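Transcriptional regulator AcuR (Rhodobacter sphaeroides 2.4.1, PDB 3BRU) represses transcription of its own operon as a TetR-family DNA-binding regulator, probably by binding two operator sequences in the promoter. Local coordinates at residues T87-A90 / R91-D94; L102-L105 / A106-R109. All coordinates share one frame; numbering follows the deposited sequence.

Contact 1: residues T87-A90 / R91-D94; sequences TYFA and RLLD
F89 and L92 meet on one turn of helix 74-97, a long helix of the all-helical TetR fold. The methyl CD2 of L92 sits over a face of the phenyl ring, 3.6 Å from the ring centroid of F89 and 15° off its normal, a CH-pi contact. F89 reaches it because CG lies anti to the backbone N (chi1 -159°), which swings the ring alongside the following turn. L93 approaches the same ring obliquely, its CG 4.0 Å from CE2 of F89. The three apolar side chains also touch F111 of helix 104-120, and W155 of helix 143-167 meets both F89 and L93, so large hydrophobic residues suit this side.

The main-chain acceptors are served unevenly. The O of F89 takes a nearly straight bond from the N of L93 (3.1 Å, 170°), and the O of A90 receives the N of D94 at 2.9 Å. Elsewhere in this turn R91 N is shared between O of T87 and O of Y88, and L92 N between O of Y88 and O of F89, all weak bonds. OD1 of D94 lies 3.2 Å from O of A90, two acceptors that cannot bond each other; R158 supplies a donor to each, NH1 to the carbonyl and NH2 to OD1 in a salt bridge, so an acidic residue suits this place. T87 OG1 is satisfied by the O of E83. On the more exposed side R91 extends back along the helix beside T87 and Y88, and its NH2 lies at the edge of the Y88 ring, 3.6 Å from CD1.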
loop_
_atom_site.group_PDB
_atom_site.type_symbol
_atom_site.label_atom_id
_atom_site.label_comp_id
_atom_site.label_asym_id
_atom_site.label_seq_id
_atom_site.Cartn_x
_atom_site.Cartn_y
_atom_site.Cartn_z
ATOM N N THR A 87 -10.941 -0.555 -17.031
ATOM C CA THR A 87 -12.002 0.030 -17.856
ATOM C C THR A 87 -12.998 0.787 -16.996
ATOM O O THR A 87 -13.400 1.915 -17.334
ATOM C CB THR A 87 -12.712 -1.038 -18.678
ATOM O OG1 THR A 87 -11.793 -1.512 -19.658
ATOM C CG2 THR A 87 -13.949 -0.479 -19.410
ATOM N N TYR A 88 -13.358 0.198 -15.865
ATOM C CA TYR A 88 -14.412 0.789 -15.086
ATOM C C TYR A 88 -13.903 1.978 -14.320
ATOM O O TYR A 88 -14.598 3.008 -14.214
ATOM C CB TYR A 88 -15.159 -0.276 -14.280
ATOM C CG TYR A 88 -15.740 -1.334 -15.259
ATOM C CD1 TYR A 88 -16.372 -0.926 -16.467
ATOM C CD2 TYR A 88 -15.610 -2.719 -15.015
ATOM C CE1 TYR A 88 -16.875 -1.847 -17.389
ATOM C CE2 TYR A 88 -16.109 -3.666 -15.933
ATOM C CZ TYR A 88 -16.743 -3.218 -17.123
ATOM O OH TYR A 88 -17.265 -4.131 -18.036
ATOM N N PHE A 89 -12.650 1.872 -13.867
ATOM C CA PHE A 89 -11.986 2.959 -13.175
ATOM C C PHE A 89 -11.719 4.161 -14.059
ATOM O O PHE A 89 -11.784 5.280 -13.566
ATOM C CB PHE A 89 -10.657 2.476 -12.590
ATOM C CG PHE A 89 -10.157 3.337 -11.489
ATOM C CD1 PHE A 89 -10.676 3.204 -10.198
ATOM C CD2 PHE A 89 -9.187 4.322 -11.730
ATOM C CE1 PHE A 89 -10.201 4.028 -9.161
ATOM C CE2 PHE A 89 -8.725 5.142 -10.700
ATOM C CZ PHE A 89 -9.223 4.987 -9.418
ATOM N N ALA A 90 -11.375 3.930 -15.333
ATOM C CA ALA A 90 -11.188 4.999 -16.297
ATOM C C ALA A 90 -12.454 5.856 -16.380
ATOM O O ALA A 90 -12.354 7.077 -16.514
ATOM C CB ALA A 90 -10.849 4.447 -17.650
ATOM N N ARG A 91 -13.632 5.242 -16.284
ATOM C CA ARG A 91 -14.906 5.989 -16.330
ATOM C C ARG A 91 -15.170 6.863 -15.107
ATOM O O ARG A 91 -15.846 7.892 -15.188
ATOM C CB ARG A 91 -16.107 5.047 -16.588
ATOM C CG ARG A 91 -16.035 4.439 -17.973
ATOM C CD ARG A 91 -17.391 4.123 -18.563
ATOM N NE ARG A 91 -17.218 3.466 -19.853
ATOM C CZ ARG A 91 -17.234 2.143 -20.038
ATOM N NH1 ARG A 91 -17.042 1.655 -21.268
ATOM N NH2 ARG A 91 -17.446 1.308 -19.010
ATOM N N LEU A 92 -14.661 6.446 -13.961
ATOM C CA LEU A 92 -14.786 7.255 -12.786
ATOM C C LEU A 92 -13.845 8.477 -12.869
ATOM O O LEU A 92 -14.245 9.589 -12.529
ATOM C CB LEU A 92 -14.620 6.383 -11.542
ATOM C CG LEU A 92 -13.994 6.862 -10.235
ATOM C CD1 LEU A 92 -14.651 6.217 -9.007
ATOM C CD2 LEU A 92 -12.529 6.439 -10.319
ATOM N N LEU A 93 -12.627 8.272 -13.361
ATOM C CA LEU A 93 -11.707 9.364 -13.657
ATOM C C LEU A 93 -12.242 10.319 -14.725
ATOM O O LEU A 93 -11.957 11.510 -14.681
ATOM C CB LEU A 93 -10.329 8.820 -14.097
ATOM C CG LEU A 93 -9.338 8.264 -13.060
ATOM C CD1 LEU A 93 -8.045 7.771 -13.714
ATOM C CD2 LEU A 93 -9.010 9.288 -11.979
ATOM N N ASP A 94 -12.970 9.798 -15.706
ATOM C CA ASP A 94 -13.538 10.618 -16.771
ATOM C C ASP A 94 -14.491 11.645 -16.187
ATOM O O ASP A 94 -14.519 12.797 -16.625
ATOM C CB ASP A 94 -14.315 9.758 -17.764
ATOM C CG ASP A 94 -13.404 8.992 -18.715
ATOM O OD1 ASP A 94 -12.180 9.291 -18.765
ATOM O OD2 ASP A 94 -13.898 8.076 -19.415
#

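Contact 2: residues L102-L105 / A106-R109; sequences LAPL and ARLR
R107 reaches back past the start of helix 104-120 and grips the carbonyl of L102 side-on. Two hydrogen bonds meet on O of L102, from NE of R107 at 3.0 Å and from NH2 of R107 at 2.9 Å, each bent to about 131°; NE lies well above the carbonyl plane, NH2 almost in line with C=O. An extended chain from CG to NE lets the guanidinium span the turn, with P104 against one face, while NH1 forms a salt bridge with E165. Replacing R107 by alanine removes both donors to the L102 carbonyl and would probably also cost E165 this salt bridge.

The tightly packed part is the buried P104, L105 and L108; P104 lies against L162 and A166 of helix 143-167 and, having no N-H to donate, suits the first turn of a helix. L102 CB also rests on the aliphatic part of R107, 3.8 Å from CG. The other side is looser: exposed R109, its chain bent at chi3 (-106°), lays its guanidinium face over O of L105, which already accepts the N of R109 at 3.1 Å. The whole is a helix N-terminus: A103 at the N-cap position, P104 after it, and the side chain of E171 accepting from L105 N.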
loop_
_atom_site.group_PDB
_atom_site.type_symbol
_atom_site.label_atom_id
_atom_site.label_comp_id
_atom_site.label_asym_id
_atom_site.label_seq_id
_atom_site.Cartn_x
_atom_site.Cartn_y
_atom_site.Cartn_z
ATOM N N LEU A 102 -15.264 22.479 -13.827
ATOM C CA LEU A 102 -14.385 22.608 -12.663
ATOM C C LEU A 102 -12.977 23.053 -13.055
ATOM O O LEU A 102 -12.493 22.705 -14.141
ATOM C CB LEU A 102 -14.344 21.306 -11.819
ATOM C CG LEU A 102 -15.684 20.714 -11.313
ATOM C CD1 LEU A 102 -15.539 19.266 -10.867
ATOM C CD2 LEU A 102 -16.301 21.532 -10.210
ATOM N N ALA A 103 -12.327 23.819 -12.168
ATOM C CA ALA A 103 -10.907 24.142 -12.313
ATOM C C ALA A 103 -10.122 22.847 -12.166
ATOM O O ALA A 103 -10.594 21.892 -11.511
ATOM C CB ALA A 103 -10.489 25.151 -11.267
ATOM N N PRO A 104 -8.945 22.771 -12.799
ATOM C CA PRO A 104 -8.162 21.542 -12.618
ATOM C C PRO A 104 -8.049 20.969 -11.180
ATOM O O PRO A 104 -8.311 19.783 -10.974
ATOM C CB PRO A 104 -6.804 21.902 -13.217
ATOM C CG PRO A 104 -7.152 22.842 -14.307
ATOM C CD PRO A 104 -8.295 23.700 -13.747
ATOM N N LEU A 105 -7.699 21.775 -10.186
ATOM C CA LEU A 105 -7.505 21.193 -8.852
ATOM C C LEU A 105 -8.796 20.762 -8.200
ATOM O O LEU A 105 -8.805 19.804 -7.449
ATOM C CB LEU A 105 -6.715 22.119 -7.948
ATOM C CG LEU A 105 -5.243 22.294 -8.380
ATOM C CD1 LEU A 105 -4.607 23.323 -7.490
ATOM C CD2 LEU A 105 -4.413 20.967 -8.405
ATOM N N ALA A 106 -9.889 21.466 -8.507
ATOM C CA ALA A 106 -11.206 21.025 -8.069
ATOM C C ALA A 106 -11.654 19.681 -8.647
ATOM O O ALA A 106 -12.391 18.959 -7.972
ATOM C CB ALA A 106 -12.280 22.112 -8.269
ATOM N N ARG A 107 -11.227 19.349 -9.873
ATOM C CA ARG A 107 -11.452 18.019 -10.443
ATOM C C ARG A 107 -10.719 16.920 -9.673
ATOM O O ARG A 107 -11.196 15.788 -9.599
ATOM C CB ARG A 107 -10.986 17.933 -11.891
ATOM C CG ARG A 107 -11.718 18.806 -12.840
ATOM C CD ARG A 107 -10.934 18.883 -14.090
ATOM N NE ARG A 107 -11.342 20.056 -14.822
ATOM C CZ ARG A 107 -10.724 20.506 -15.912
ATOM N NH1 ARG A 107 -9.668 19.861 -16.391
ATOM N NH2 ARG A 107 -11.174 21.596 -16.529
ATOM N N LEU A 108 -9.547 17.244 -9.144
ATOM C CA LEU A 108 -8.799 16.277 -8.351
ATOM C C LEU A 108 -9.492 16.034 -7.000
ATOM O O LEU A 108 -9.562 14.921 -6.544
ATOM C CB LEU A 108 -7.327 16.700 -8.188
ATOM C CG LEU A 108 -6.473 15.676 -7.403
ATOM C CD1 LEU A 108 -6.297 14.352 -8.167
ATOM C CD2 LEU A 108 -5.104 16.248 -6.942
ATOM N N ARG A 109 -9.992 17.092 -6.381
ATOM C CA ARG A 109 -10.745 16.999 -5.123
ATOM C C ARG A 109 -12.068 16.266 -5.313
ATOM O O ARG A 109 -12.462 15.510 -4.440
ATOM C CB ARG A 109 -10.988 18.382 -4.528
ATOM C CG ARG A 109 -9.690 19.031 -4.025
ATOM C CD ARG A 109 -9.930 20.388 -3.311
ATOM N NE ARG A 109 -9.514 21.544 -4.129
ATOM C CZ ARG A 109 -10.335 22.390 -4.772
ATOM N NH1 ARG A 109 -9.826 23.403 -5.478
ATOM N NH2 ARG A 109 -11.668 22.238 -4.725
#

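How the contacts relate
From the N terminus the chain runs through the helix-turn-helix region, predicted to bind DNA, into helix 74-97, where contact 1 spans successive turns. A short connection then leads to contact 2, which opens helix 104-120. The two are in series: each is local, neither encloses or crosses the other, and neither closes a long loop. Their centres lie 16 Å apart and their nearest atoms about 7 Å, without touching. Helix 104-120 carries contact 2 at its start and, farther along, packs F111 on contact 1; helix 143-167 meets both, contact 1 through W155 and R158 and contact 2 through L162, E165 and A166.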